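Local coordinates for protein phospho-2-dehydro-3-deoxyheptonate aldolase (Francisella tularensis, PDB 3TQK) that probably catalyses the condensation of phosphoenolpyruvate with D-erythrose 4-phosphate to 3-deoxy-D-arabino-heptulosonate 7-phosphate, the first step of chorismate biosynthesis, at residues Asp189-Thr201 with Asp246-Thr258. Numbering follows the deposited sequence.
Sequences DVQVAVDAVKSAT and DCIAKLKKADINT. With CA (calcium ion), chain D.
With CG of K198 anti to the backbone N (chi1 -177°) and the chain then bent at chi2 (57°), the lysine leans across to the end of helix 241-253, where NZ donates to A254 O at 2.9 Å, somewhat tilted from the carbonyl plane. That carbonyl lies where the helix ends in a Schellman motif: D255, with positive phi, is the C-prime residue, and I256 N returns to L251 O. V194 forks over the middle of the contact, CG1 lying 4.0 Å from A254 CB and CG2 3.9 Å from L251 CD2. Segments 191-200 and 246-253 cross at -37°, an instance of how successive outer helices of a (βα)8 barrel pack over the strand between them: V194 and C247 both rest on V228 of strand 226-230, while V190 CG1 packs on C247 SG. Further along, I256 CG2 meets V197, and its CD1 reaches T201 CG2 tip to tip at 3.7 Å. The more polar margin belongs to Q191 and K250. Q191 NE2 donates to D195 OD1 (2.9 Å), close to the amide plane but from above the carboxylate plane, and also to a water that donates to K250 O. OE1 consequently lies against the aliphatic chain of K250, 3.6 Å from CE, whereas K250 NZ turns back to a salt bridge with D246 OD2 (2.7 Å). Past the helix end, D255 OD1 binds a calcium ion at 2.7 Å.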
loop_
_atom_site.group_PDB
_atom_site.type_symbol
_atom_site.label_atom_id
_atom_site.label_comp_id
_atom_site.label_asym_id
_atom_site.label_seq_id
_atom_site.Cartn_x
_atom_site.Cartn_y
_atom_site.Cartn_z
ATOM N N ASP A 189 11.690 -10.311 0.551
ATOM C CA ASP A 189 11.506 -10.456 2.006
ATOM C C ASP A 189 10.223 -11.219 2.344
ATOM O O ASP A 189 9.132 -10.771 2.025
ATOM C CB ASP A 189 11.494 -9.083 2.710
ATOM C CG ASP A 189 11.692 -9.191 4.224
ATOM O OD1 ASP A 189 10.845 -9.777 4.915
ATOM O OD2 ASP A 189 12.710 -8.689 4.738
ATOM N N VAL A 190 10.376 -12.354 3.019
ATOM C CA VAL A 190 9.257 -13.213 3.420
ATOM C C VAL A 190 8.710 -12.813 4.792
ATOM O O VAL A 190 7.530 -13.023 5.087
ATOM C CB VAL A 190 9.696 -14.686 3.447
ATOM C CG1 VAL A 190 8.578 -15.593 3.997
ATOM C CG2 VAL A 190 10.135 -15.124 2.054
ATOM N N GLN A 191 9.553 -12.211 5.621
ATOM C CA GLN A 191 9.133 -11.827 6.966
ATOM C C GLN A 191 7.940 -10.881 6.921
ATOM O O GLN A 191 6.987 -11.056 7.683
ATOM C CB GLN A 191 10.286 -11.197 7.763
ATOM C CG GLN A 191 9.943 -10.895 9.226
ATOM C CD GLN A 191 9.593 -12.149 10.017
ATOM O OE1 GLN A 191 10.421 -13.046 10.173
ATOM N NE2 GLN A 191 8.364 -12.219 10.513
ATOM N N VAL A 192 7.986 -9.890 6.025
ATOM C CA VAL A 192 6.881 -8.949 5.900
ATOM C C VAL A 192 5.576 -9.632 5.522
ATOM O O VAL A 192 4.520 -9.190 5.954
ATOM C CB VAL A 192 7.192 -7.784 4.929
ATOM C CG1 VAL A 192 8.360 -6.978 5.473
ATOM C CG2 VAL A 192 7.482 -8.280 3.517
ATOM N N ALA A 193 5.625 -10.703 4.733
ATOM C CA ALA A 193 4.397 -11.436 4.388
ATOM C C ALA A 193 3.875 -12.211 5.590
ATOM O O ALA A 193 2.663 -12.280 5.792
ATOM C CB ALA A 193 4.618 -12.380 3.206
ATOM N N VAL A 194 4.790 -12.782 6.382
ATOM C CA VAL A 194 4.432 -13.442 7.638
ATOM C C VAL A 194 3.807 -12.425 8.592
ATOM O O VAL A 194 2.742 -12.679 9.171
ATOM C CB VAL A 194 5.651 -14.151 8.293
ATOM C CG1 VAL A 194 5.361 -14.542 9.763
ATOM C CG2 VAL A 194 6.069 -15.383 7.454
ATOM N N ASP A 195 4.432 -11.257 8.712
ATOM C CA ASP A 195 3.852 -10.173 9.511
ATOM C C ASP A 195 2.435 -9.837 9.031
ATOM O O ASP A 195 1.544 -9.563 9.832
ATOM C CB ASP A 195 4.691 -8.888 9.448
ATOM C CG ASP A 195 6.129 -9.080 9.888
ATOM O OD1 ASP A 195 6.431 -10.029 10.647
ATOM O OD2 ASP A 195 6.970 -8.256 9.456
ATOM N N ALA A 196 2.222 -9.855 7.722
ATOM C CA ALA A 196 0.943 -9.419 7.186
ATOM C C ALA A 196 -0.124 -10.448 7.514
ATOM O O ALA A 196 -1.256 -10.091 7.869
ATOM C CB ALA A 196 1.027 -9.189 5.678
ATOM N N VAL A 197 0.231 -11.716 7.349
ATOM C CA VAL A 197 -0.666 -12.809 7.714
ATOM C C VAL A 197 -1.056 -12.669 9.198
ATOM O O VAL A 197 -2.234 -12.713 9.539
ATOM C CB VAL A 197 -0.021 -14.190 7.444
ATOM C CG1 VAL A 197 -0.826 -15.301 8.099
ATOM C CG2 VAL A 197 0.101 -14.449 5.941
ATOM N N LYS A 198 -0.060 -12.466 10.056
ATOM C CA LYS A 198 -0.282 -12.341 11.481
ATOM C C LYS A 198 -1.243 -11.200 11.800
ATOM O O LYS A 198 -2.223 -11.393 12.531
ATOM C CB LYS A 198 1.045 -12.106 12.198
ATOM C CG LYS A 198 0.966 -12.031 13.723
ATOM C CD LYS A 198 0.348 -13.278 14.321
ATOM C CE LYS A 198 0.591 -13.369 15.835
ATOM N NZ LYS A 198 -0.212 -14.491 16.396
ATOM N N SER A 199 -0.965 -10.027 11.244
ATOM C CA SER A 199 -1.802 -8.855 11.450
ATOM C C SER A 199 -3.235 -9.088 11.010
ATOM O O SER A 199 -4.165 -8.640 11.670
ATOM C CB SER A 199 -1.226 -7.646 10.719
ATOM O OG SER A 199 -2.051 -6.511 10.881
ATOM N N ALA A 200 -3.408 -9.794 9.902
ATOM C CA ALA A 200 -4.729 -10.048 9.330
ATOM C C ALA A 200 -5.604 -10.992 10.177
ATOM O O ALA A 200 -6.834 -11.014 10.009
ATOM C CB ALA A 200 -4.593 -10.581 7.892
ATOM N N THR A 201 -4.986 -11.772 11.065
ATOM C CA THR A 201 -5.745 -12.617 11.998
ATOM C C THR A 201 -6.473 -11.800 13.080
ATOM O O THR A 201 -7.405 -12.314 13.700
ATOM C CB THR A 201 -4.863 -13.677 12.748
ATOM O OG1 THR A 201 -3.885 -13.016 13.565
ATOM C CG2 THR A 201 -4.183 -14.648 11.781
ATOM N N ASP A 246 12.366 -22.163 5.764
ATOM C CA ASP A 246 12.580 -20.861 6.407
ATOM C C ASP A 246 11.261 -20.150 6.632
ATOM O O ASP A 246 11.030 -19.566 7.699
ATOM C CB ASP A 246 13.487 -19.978 5.547
ATOM C CG ASP A 246 13.646 -18.559 6.106
ATOM O OD1 ASP A 246 14.513 -18.339 6.973
ATOM O OD2 ASP A 246 12.913 -17.655 5.665
ATOM N N CYS A 247 10.405 -20.192 5.615
ATOM C CA CYS A 247 9.091 -19.567 5.696
ATOM C C CYS A 247 8.266 -20.216 6.808
ATOM O O CYS A 247 7.669 -19.513 7.636
ATOM C CB CYS A 247 8.357 -19.674 4.350
ATOM S SG CYS A 247 6.785 -18.803 4.297
ATOM N N ILE A 248 8.240 -21.549 6.815
ATOM C CA ILE A 248 7.566 -22.316 7.871
ATOM C C ILE A 248 8.108 -21.957 9.259
ATOM O O ILE A 248 7.320 -21.744 10.186
ATOM C CB ILE A 248 7.673 -23.859 7.636
ATOM C CG1 ILE A 248 6.825 -24.276 6.434
ATOM C CG2 ILE A 248 7.204 -24.629 8.852
ATOM C CD1 ILE A 248 5.321 -24.039 6.611
ATOM N N ALA A 249 9.435 -21.855 9.398
ATOM C CA ALA A 249 10.037 -21.441 10.672
ATOM C C ALA A 249 9.554 -20.052 11.095
ATOM O O ALA A 249 9.259 -19.825 12.272
ATOM C CB ALA A 249 11.569 -21.478 10.608
ATOM N N LYS A 250 9.463 -19.132 10.134
ATOM C CA LYS A 250 9.033 -17.762 10.418
ATOM C C LYS A 250 7.577 -17.749 10.884
ATOM O O LYS A 250 7.238 -17.080 11.871
ATOM C CB LYS A 250 9.231 -16.859 9.192
ATOM C CG LYS A 250 10.688 -16.421 8.946
ATOM C CD LYS A 250 10.818 -15.676 7.605
ATOM C CE LYS A 250 12.074 -14.784 7.506
ATOM N NZ LYS A 250 13.361 -15.474 7.173
ATOM N N LEU A 251 6.733 -18.505 10.183
ATOM C CA LEU A 251 5.327 -18.664 10.555
ATOM C C LEU A 251 5.158 -19.222 11.978
ATOM O O LEU A 251 4.439 -18.647 12.793
ATOM C CB LEU A 251 4.590 -19.559 9.536
ATOM C CG LEU A 251 4.352 -18.942 8.153
ATOM C CD1 LEU A 251 4.049 -20.011 7.098
ATOM C CD2 LEU A 251 3.230 -17.917 8.212
ATOM N N LYS A 252 5.821 -20.332 12.280
ATOM C CA LYS A 252 5.747 -20.907 13.645
ATOM C C LYS A 252 6.113 -19.905 14.746
ATOM O O LYS A 252 5.449 -19.875 15.782
ATOM C CB LYS A 252 6.594 -22.188 13.783
ATOM C CG LYS A 252 6.065 -23.401 12.979
ATOM C CD LYS A 252 4.579 -23.740 13.268
ATOM C CE LYS A 252 4.062 -24.857 12.352
ATOM N NZ LYS A 252 4.909 -26.090 12.487
ATOM N N LYS A 253 7.135 -19.080 14.513
ATOM C CA LYS A 253 7.484 -17.996 15.447
ATOM C C LYS A 253 6.316 -17.022 15.711
ATOM O O LYS A 253 6.168 -16.513 16.827
ATOM C CB LYS A 253 8.694 -17.193 14.944
ATOM C CG LYS A 253 10.022 -17.540 15.597
ATOM C CD LYS A 253 11.079 -16.417 15.399
ATOM C CE LYS A 253 12.462 -16.872 15.917
ATOM N NZ LYS A 253 13.546 -15.857 15.753
ATOM N N ALA A 254 5.494 -16.767 14.691
ATOM C CA ALA A 254 4.312 -15.900 14.828
ATOM C C ALA A 254 3.056 -16.667 15.278
ATOM O O ALA A 254 1.954 -16.100 15.312
ATOM C CB ALA A 254 4.036 -15.160 13.499
ATOM N N ASP A 255 3.219 -17.947 15.617
ATOM C CA ASP A 255 2.112 -18.815 16.019
ATOM C C ASP A 255 1.050 -18.895 14.930
ATOM O O ASP A 255 -0.155 -18.838 15.213
ATOM C CB ASP A 255 1.503 -18.326 17.346
ATOM C CG ASP A 255 0.657 -19.391 18.045
ATOM O OD1 ASP A 255 0.572 -20.541 17.539
ATOM O OD2 ASP A 255 0.082 -19.081 19.117
ATOM N N ILE A 256 1.509 -18.989 13.680
ATOM C CA ILE A 256 0.630 -19.157 12.526
ATOM C C ILE A 256 0.911 -20.540 11.963
ATOM O O ILE A 256 2.061 -20.883 11.698
ATOM C CB ILE A 256 0.883 -18.081 11.440
ATOM C CG1 ILE A 256 0.517 -16.684 11.968
ATOM C CG2 ILE A 256 0.127 -18.432 10.142
ATOM C CD1 ILE A 256 -0.977 -16.491 12.386
ATOM N N ASN A 257 -0.143 -21.324 11.775
ATOM C CA ASN A 257 -0.008 -22.732 11.402
ATOM C C ASN A 257 -0.483 -23.061 9.994
ATOM O O ASN A 257 -0.509 -24.234 9.614
ATOM C CB ASN A 257 -0.762 -23.586 12.408
ATOM C CG ASN A 257 -0.265 -23.377 13.826
ATOM O OD1 ASN A 257 -1.039 -23.034 14.717
ATOM N ND2 ASN A 257 1.036 -23.548 14.031
ATOM N N THR A 258 -0.841 -22.037 9.221
ATOM C CA THR A 258 -1.234 -22.221 7.824
ATOM C C THR A 258 -0.019 -22.584 6.992
ATOM O O THR A 258 1.118 -22.308 7.389
ATOM C CB THR A 258 -1.894 -20.967 7.237
ATOM O OG1 THR A 258 -0.989 -19.848 7.290
ATOM C CG2 THR A 258 -3.174 -20.644 7.998
HETATM CA CA CA D . -0.432 -21.938 19.604
HETATM O O HOH W 1 7.781 -14.203 12.479
HETATM O O HOH W 2 -2.120 -22.476 18.317
#